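Long-range contact in protein-tyrosine-phosphatase (Shewanella sp., PDB 2Z72), which probably hydrolyses phosphotyrosine as a cold-active phosphatase of the calcineurin-like phosphoesterase family, with two zinc ions bound close together: residues A[8-21]-A[41-55]. Sequence-based numbering, arbitrary orientation. Where two conformers were deposited one is given.
Sequences FDGPYVITPISGQS and VNRPEHCGDLPETKL
Val41 meets strand 8-14 through CG1, which lies 3.9 Å from Pro11 CG. This branch stands anti to the backbone N (chi1 -177°) and also faces Val13 CG2, tip to tip. Arg43 braces the loop from within. Arg43 NE and NH2 both bond to Leu50 O, NH2 at 2.7 Å; the backbone N of Arg43 bonds to Glu52 OE1. At the turn, the Phe8 ring lies against main chain. His46 O sits at the ring edge, near its plane, 3.6 Å from Phe8 CE2. Cys47 is tied to Cys27 by a disulfide, which fastens this turn to strand 22-27. Gly48 N is 3.5 Å from Phe8 CE2. Gly48, at positive phi, presents only main chain to the ring. Replacing Phe8 by an alanine is likely to open a gap against the 46-48 main chain, where the ring now packs. Both Leu50 methyls press on the main chain at 8-9: CD1 is 3.5 Å from Asp9 O, and CD2 lies near Asp9 N and Phe8 C. Pro51 CD touches Gly10 O at 3.4 Å, the carbonyl oxygen of the cis peptide that leads into Pro11. Leu55 CD1 ends the contact against Ser21 OG at 3.7 Å. This is side-chain packing of a disulfide-anchored loop on one face of a small antiparallel sheet, 8-14, 22-27 and 30-35, at the periphery of the phosphoesterase fold.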
loop_
_atom_site.group_PDB
_atom_site.type_symbol
_atom_site.label_atom_id
_atom_site.label_comp_id
_atom_site.label_asym_id
_atom_site.label_seq_id
_atom_site.Cartn_x
_atom_site.Cartn_y
_atom_site.Cartn_z
ATOM N N PHE A 8 -22.077 -7.550 3.889
ATOM C CA PHE A 8 -21.616 -8.021 2.593
ATOM C C PHE A 8 -20.119 -7.780 2.535
ATOM O O PHE A 8 -19.714 -6.652 2.814
ATOM C CB PHE A 8 -22.319 -7.284 1.454
ATOM C CG PHE A 8 -23.806 -7.574 1.363
ATOM C CD1 PHE A 8 -24.691 -6.965 2.230
ATOM C CD2 PHE A 8 -24.321 -8.454 0.421
ATOM C CE1 PHE A 8 -26.022 -7.221 2.142
ATOM C CE2 PHE A 8 -25.688 -8.697 0.303
ATOM C CZ PHE A 8 -26.520 -8.076 1.178
ATOM N N ASP A 9 -19.350 -8.797 2.188
ATOM C CA ASP A 9 -17.888 -8.674 2.242
ATOM C C ASP A 9 -17.271 -9.706 1.308
ATOM O O ASP A 9 -17.786 -10.815 1.171
ATOM C CB ASP A 9 -17.400 -8.883 3.646
ATOM C CG ASP A 9 -15.897 -8.781 3.842
ATOM O OD1 ASP A 9 -15.419 -9.532 4.708
ATOM O OD2 ASP A 9 -15.259 -7.959 3.149
ATOM N N GLY A 10 -16.164 -9.363 0.728
ATOM C CA GLY A 10 -15.425 -10.263 -0.158
ATOM C C GLY A 10 -15.214 -9.711 -1.527
ATOM O O GLY A 10 -15.456 -8.525 -1.785
ATOM N N PRO A 11 -14.761 -10.534 -2.474
ATOM C CA PRO A 11 -14.504 -11.943 -2.273
ATOM C C PRO A 11 -13.146 -12.229 -1.658
ATOM O O PRO A 11 -12.221 -11.408 -1.718
ATOM C CB PRO A 11 -14.525 -12.436 -3.725
ATOM C CG PRO A 11 -13.985 -11.301 -4.544
ATOM C CD PRO A 11 -14.550 -10.074 -3.860
ATOM N N TYR A 12 -13.054 -13.402 -1.042
ATOM C CA TYR A 12 -11.809 -14.007 -0.606
ATOM C C TYR A 12 -11.535 -15.146 -1.600
ATOM O O TYR A 12 -12.297 -16.096 -1.672
ATOM C CB TYR A 12 -11.960 -14.546 0.806
ATOM C CG TYR A 12 -12.253 -13.466 1.826
ATOM C CD1 TYR A 12 -13.550 -13.072 2.143
ATOM C CD2 TYR A 12 -11.220 -12.779 2.466
ATOM C CE1 TYR A 12 -13.800 -12.088 3.086
ATOM C CE2 TYR A 12 -11.475 -11.815 3.371
ATOM C CZ TYR A 12 -12.754 -11.440 3.675
ATOM O OH TYR A 12 -12.935 -10.440 4.615
ATOM N N VAL A 13 -10.466 -15.009 -2.402
ATOM C CA VAL A 13 -10.202 -15.911 -3.498
ATOM C C VAL A 13 -9.020 -16.807 -3.181
ATOM O O VAL A 13 -7.972 -16.351 -2.767
ATOM C CB VAL A 13 -9.957 -15.120 -4.817
ATOM C CG1 VAL A 13 -9.526 -16.055 -5.923
ATOM C CG2 VAL A 13 -11.165 -14.312 -5.224
ATOM N N ILE A 14 -9.257 -18.114 -3.355
ATOM C CA ILE A 14 -8.204 -19.140 -3.220
ATOM C C ILE A 14 -7.698 -19.443 -4.601
ATOM O O ILE A 14 -8.506 -19.704 -5.499
ATOM C CB ILE A 14 -8.887 -20.429 -2.653
ATOM C CG1 ILE A 14 -9.583 -20.130 -1.340
ATOM C CG2 ILE A 14 -7.921 -21.569 -2.665
ATOM C CD1 ILE A 14 -8.771 -19.462 -0.300
ATOM N N THR A 15 -6.395 -19.424 -4.815
ATOM C CA THR A 15 -5.778 -19.705 -6.099
ATOM C C THR A 15 -4.740 -20.792 -5.965
ATOM O O THR A 15 -3.675 -20.556 -5.426
ATOM C CB THR A 15 -5.140 -18.431 -6.692
ATOM O OG1 THR A 15 -6.219 -17.525 -6.977
ATOM C CG2 THR A 15 -4.452 -18.746 -8.002
ATOM N N PRO A 16 -5.092 -21.991 -6.360
ATOM C CA PRO A 16 -4.152 -23.131 -6.180
ATOM C C PRO A 16 -3.087 -23.134 -7.198
ATOM O O PRO A 16 -3.145 -22.351 -8.144
ATOM C CB PRO A 16 -5.127 -24.305 -6.363
ATOM C CG PRO A 16 -6.115 -23.854 -7.346
ATOM C CD PRO A 16 -6.354 -22.399 -6.952
ATOM N N ILE A 17 -2.084 -23.960 -7.108
ATOM C CA ILE A 17 -1.009 -23.807 -8.098
ATOM C C ILE A 17 -1.433 -24.236 -9.474
ATOM O O ILE A 17 -0.850 -23.820 -10.475
ATOM C CB ILE A 17 0.247 -24.562 -7.678
ATOM C CG1 ILE A 17 1.445 -24.242 -8.576
ATOM C CG2 ILE A 17 -0.041 -26.046 -7.671
ATOM C CD1 ILE A 17 1.704 -22.753 -8.797
ATOM N N SER A 18 -2.412 -25.091 -9.662
ATOM C CA SER A 18 -2.912 -25.441 -10.978
ATOM C C SER A 18 -4.412 -25.558 -10.876
ATOM O O SER A 18 -4.982 -25.977 -9.879
ATOM C CB SER A 18 -2.385 -26.787 -11.556
ATOM O OG SER A 18 -3.337 -27.814 -11.205
ATOM N N GLY A 19 -5.112 -25.167 -11.932
ATOM C CA GLY A 19 -6.550 -25.363 -11.707
ATOM C C GLY A 19 -7.274 -24.084 -11.356
ATOM O O GLY A 19 -6.713 -22.995 -11.118
ATOM N N GLN A 20 -8.603 -24.197 -11.318
ATOM C CA GLN A 20 -9.402 -22.992 -11.130
ATOM C C GLN A 20 -9.384 -22.474 -9.687
ATOM O O GLN A 20 -9.293 -23.233 -8.739
ATOM C CB GLN A 20 -10.849 -23.154 -11.556
ATOM C CG GLN A 20 -11.459 -24.509 -11.409
ATOM C CD GLN A 20 -12.960 -24.408 -11.613
ATOM O OE1 GLN A 20 -13.478 -23.581 -12.360
ATOM N NE2 GLN A 20 -13.655 -25.224 -10.876
ATOM N N SER A 21 -9.514 -21.166 -9.580
ATOM C CA SER A 21 -9.679 -20.506 -8.307
ATOM C C SER A 21 -11.116 -20.631 -7.817
ATOM O O SER A 21 -12.033 -20.962 -8.554
ATOM C CB SER A 21 -9.247 -19.044 -8.475
ATOM O OG SER A 21 -7.821 -18.920 -8.688
ATOM N N VAL A 41 -13.886 -13.245 -11.740
ATOM C CA VAL A 41 -14.455 -13.370 -10.407
ATOM C C VAL A 41 -15.761 -12.582 -10.373
ATOM O O VAL A 41 -15.710 -11.373 -10.194
ATOM C CB VAL A 41 -13.472 -12.862 -9.353
ATOM C CG1 VAL A 41 -14.026 -13.063 -7.992
ATOM C CG2 VAL A 41 -12.089 -13.517 -9.512
ATOM N N ASN A 42 -16.837 -13.334 -10.570
ATOM C CA ASN A 42 -18.181 -12.809 -10.680
ATOM C C ASN A 42 -18.962 -13.052 -9.405
ATOM O O ASN A 42 -18.959 -14.157 -8.862
ATOM C CB ASN A 42 -18.950 -13.461 -11.835
ATOM C CG ASN A 42 -18.400 -12.970 -13.165
ATOM O OD1 ASN A 42 -17.810 -11.889 -13.260
ATOM N ND2 ASN A 42 -18.629 -13.817 -14.150
ATOM N N ARG A 43 -19.661 -12.004 -8.968
ATOM C CA ARG A 43 -20.403 -12.086 -7.708
ATOM C C ARG A 43 -21.655 -12.861 -7.944
ATOM O O ARG A 43 -22.349 -12.745 -8.949
ATOM C CB ARG A 43 -20.690 -10.624 -7.322
ATOM C CG ARG A 43 -21.605 -10.339 -6.263
ATOM C CD ARG A 43 -22.366 -9.031 -6.392
ATOM N NE ARG A 43 -21.706 -7.950 -6.936
ATOM C CZ ARG A 43 -21.784 -7.083 -7.904
ATOM N NH1 ARG A 43 -22.739 -7.033 -8.811
ATOM N NH2 ARG A 43 -20.839 -6.153 -8.011
ATOM N N PRO A 44 -22.059 -13.691 -6.999
ATOM C CA PRO A 44 -23.372 -14.278 -7.134
ATOM C C PRO A 44 -24.506 -13.275 -6.957
ATOM O O PRO A 44 -24.328 -12.119 -6.574
ATOM C CB PRO A 44 -23.358 -15.179 -5.924
ATOM C CG PRO A 44 -22.170 -14.987 -5.083
ATOM C CD PRO A 44 -21.336 -14.029 -5.777
ATOM N N GLU A 45 -25.712 -13.759 -7.269
ATOM C CA GLU A 45 -26.895 -12.894 -7.008
ATOM C C GLU A 45 -27.074 -12.660 -5.525
ATOM O O GLU A 45 -26.626 -13.343 -4.587
ATOM C CB GLU A 45 -28.081 -13.574 -7.711
ATOM C CG GLU A 45 -28.107 -13.468 -9.237
ATOM C CD GLU A 45 -29.139 -14.383 -9.853
ATOM O OE1 GLU A 45 -29.118 -15.571 -9.413
ATOM O OE2 GLU A 45 -29.947 -14.003 -10.718
ATOM N N HIS A 46 -27.832 -11.656 -5.146
ATOM C CA HIS A 46 -28.129 -11.406 -3.758
ATOM C C HIS A 46 -26.837 -11.067 -2.996
ATOM O O HIS A 46 -26.817 -11.420 -1.826
ATOM C CB HIS A 46 -28.815 -12.554 -2.998
ATOM C CG HIS A 46 -29.791 -13.480 -3.601
ATOM N ND1 HIS A 46 -29.957 -14.799 -3.180
ATOM C CD2 HIS A 46 -30.708 -13.295 -4.603
ATOM C CE1 HIS A 46 -30.908 -15.333 -3.908
ATOM N NE2 HIS A 46 -31.382 -14.460 -4.781
ATOM N N CYS A 47 -25.888 -10.473 -3.689
ATOM C CA CYS A 47 -24.663 -10.170 -2.969
ATOM C C CYS A 47 -24.161 -8.725 -3.041
ATOM O O CYS A 47 -22.950 -8.510 -3.129
ATOM C CB CYS A 47 -23.608 -11.156 -3.533
ATOM S SG CYS A 47 -22.512 -11.292 -2.126
ATOM N N GLY A 48 -25.070 -7.737 -2.978
ATOM C CA GLY A 48 -24.615 -6.383 -2.886
ATOM C C GLY A 48 -23.866 -5.922 -4.107
ATOM O O GLY A 48 -24.184 -6.256 -5.271
ATOM N N ASP A 49 -22.859 -5.121 -3.864
ATOM C CA ASP A 49 -22.104 -4.512 -4.953
ATOM C C ASP A 49 -20.637 -4.872 -4.770
ATOM O O ASP A 49 -19.745 -4.100 -5.100
ATOM C CB ASP A 49 -22.336 -2.993 -4.869
ATOM C CG ASP A 49 -22.266 -2.475 -6.308
ATOM O OD1 ASP A 49 -22.051 -1.278 -6.578
ATOM O OD2 ASP A 49 -22.417 -3.332 -7.226
ATOM N N LEU A 50 -20.458 -6.086 -4.210
ATOM C CA LEU A 50 -19.082 -6.500 -3.948
ATOM C C LEU A 50 -18.279 -6.550 -5.241
ATOM O O LEU A 50 -18.805 -6.802 -6.326
ATOM C CB LEU A 50 -19.064 -7.869 -3.298
ATOM C CG LEU A 50 -19.704 -7.950 -1.918
ATOM C CD1 LEU A 50 -19.715 -9.397 -1.434
ATOM C CD2 LEU A 50 -18.985 -7.035 -0.940
ATOM N N PRO A 51 -16.969 -6.288 -5.121
ATOM C CA PRO A 51 -16.191 -6.142 -6.374
ATOM C C PRO A 51 -16.007 -7.425 -7.167
ATOM O O PRO A 51 -15.801 -8.498 -6.615
ATOM C CB PRO A 51 -14.833 -5.627 -5.867
ATOM C CG PRO A 51 -14.755 -6.092 -4.477
ATOM C CD PRO A 51 -16.177 -6.030 -3.948
ATOM N N GLU A 52 -15.966 -7.274 -8.474
ATOM C CA GLU A 52 -15.725 -8.259 -9.470
ATOM C C GLU A 52 -14.435 -7.844 -10.165
ATOM O O GLU A 52 -14.179 -6.639 -10.375
ATOM C CB GLU A 52 -16.877 -8.385 -10.457
ATOM C CG GLU A 52 -18.195 -8.631 -9.722
ATOM C CD GLU A 52 -19.331 -8.735 -10.738
ATOM O OE1 GLU A 52 -19.971 -9.826 -10.714
ATOM O OE2 GLU A 52 -19.579 -7.790 -11.509
ATOM N N THR A 53 -13.595 -8.800 -10.392
ATOM C CA THR A 53 -12.245 -8.616 -10.894
ATOM C C THR A 53 -11.885 -9.753 -11.839
ATOM O O THR A 53 -12.296 -10.914 -11.611
ATOM C CB THR A 53 -11.174 -8.638 -9.800
ATOM O OG1 THR A 53 -11.647 -7.779 -8.752
ATOM C CG2 THR A 53 -9.835 -8.017 -10.194
ATOM N N LYS A 54 -11.151 -9.376 -12.857
ATOM C CA LYS A 54 -10.527 -10.396 -13.669
ATOM C C LYS A 54 -9.177 -10.693 -13.031
ATOM O O LYS A 54 -8.393 -9.778 -12.794
ATOM C CB LYS A 54 -10.346 -10.000 -15.136
ATOM C CG LYS A 54 -9.533 -11.002 -15.929
ATOM C CD LYS A 54 -10.254 -11.504 -17.160
ATOM C CE LYS A 54 -9.328 -12.292 -18.071
ATOM N NZ LYS A 54 -9.041 -11.691 -19.397
ATOM N N LEU A 55 -8.948 -11.972 -12.763
ATOM C CA LEU A 55 -7.639 -12.356 -12.258
ATOM C C LEU A 55 -6.544 -12.134 -13.307
ATOM O O LEU A 55 -6.757 -12.326 -14.489
ATOM C CB LEU A 55 -7.643 -13.823 -11.801
ATOM C CG LEU A 55 -8.629 -14.123 -10.683
ATOM C CD1 LEU A 55 -8.419 -15.575 -10.247
ATOM C CD2 LEU A 55 -8.495 -13.202 -9.482
#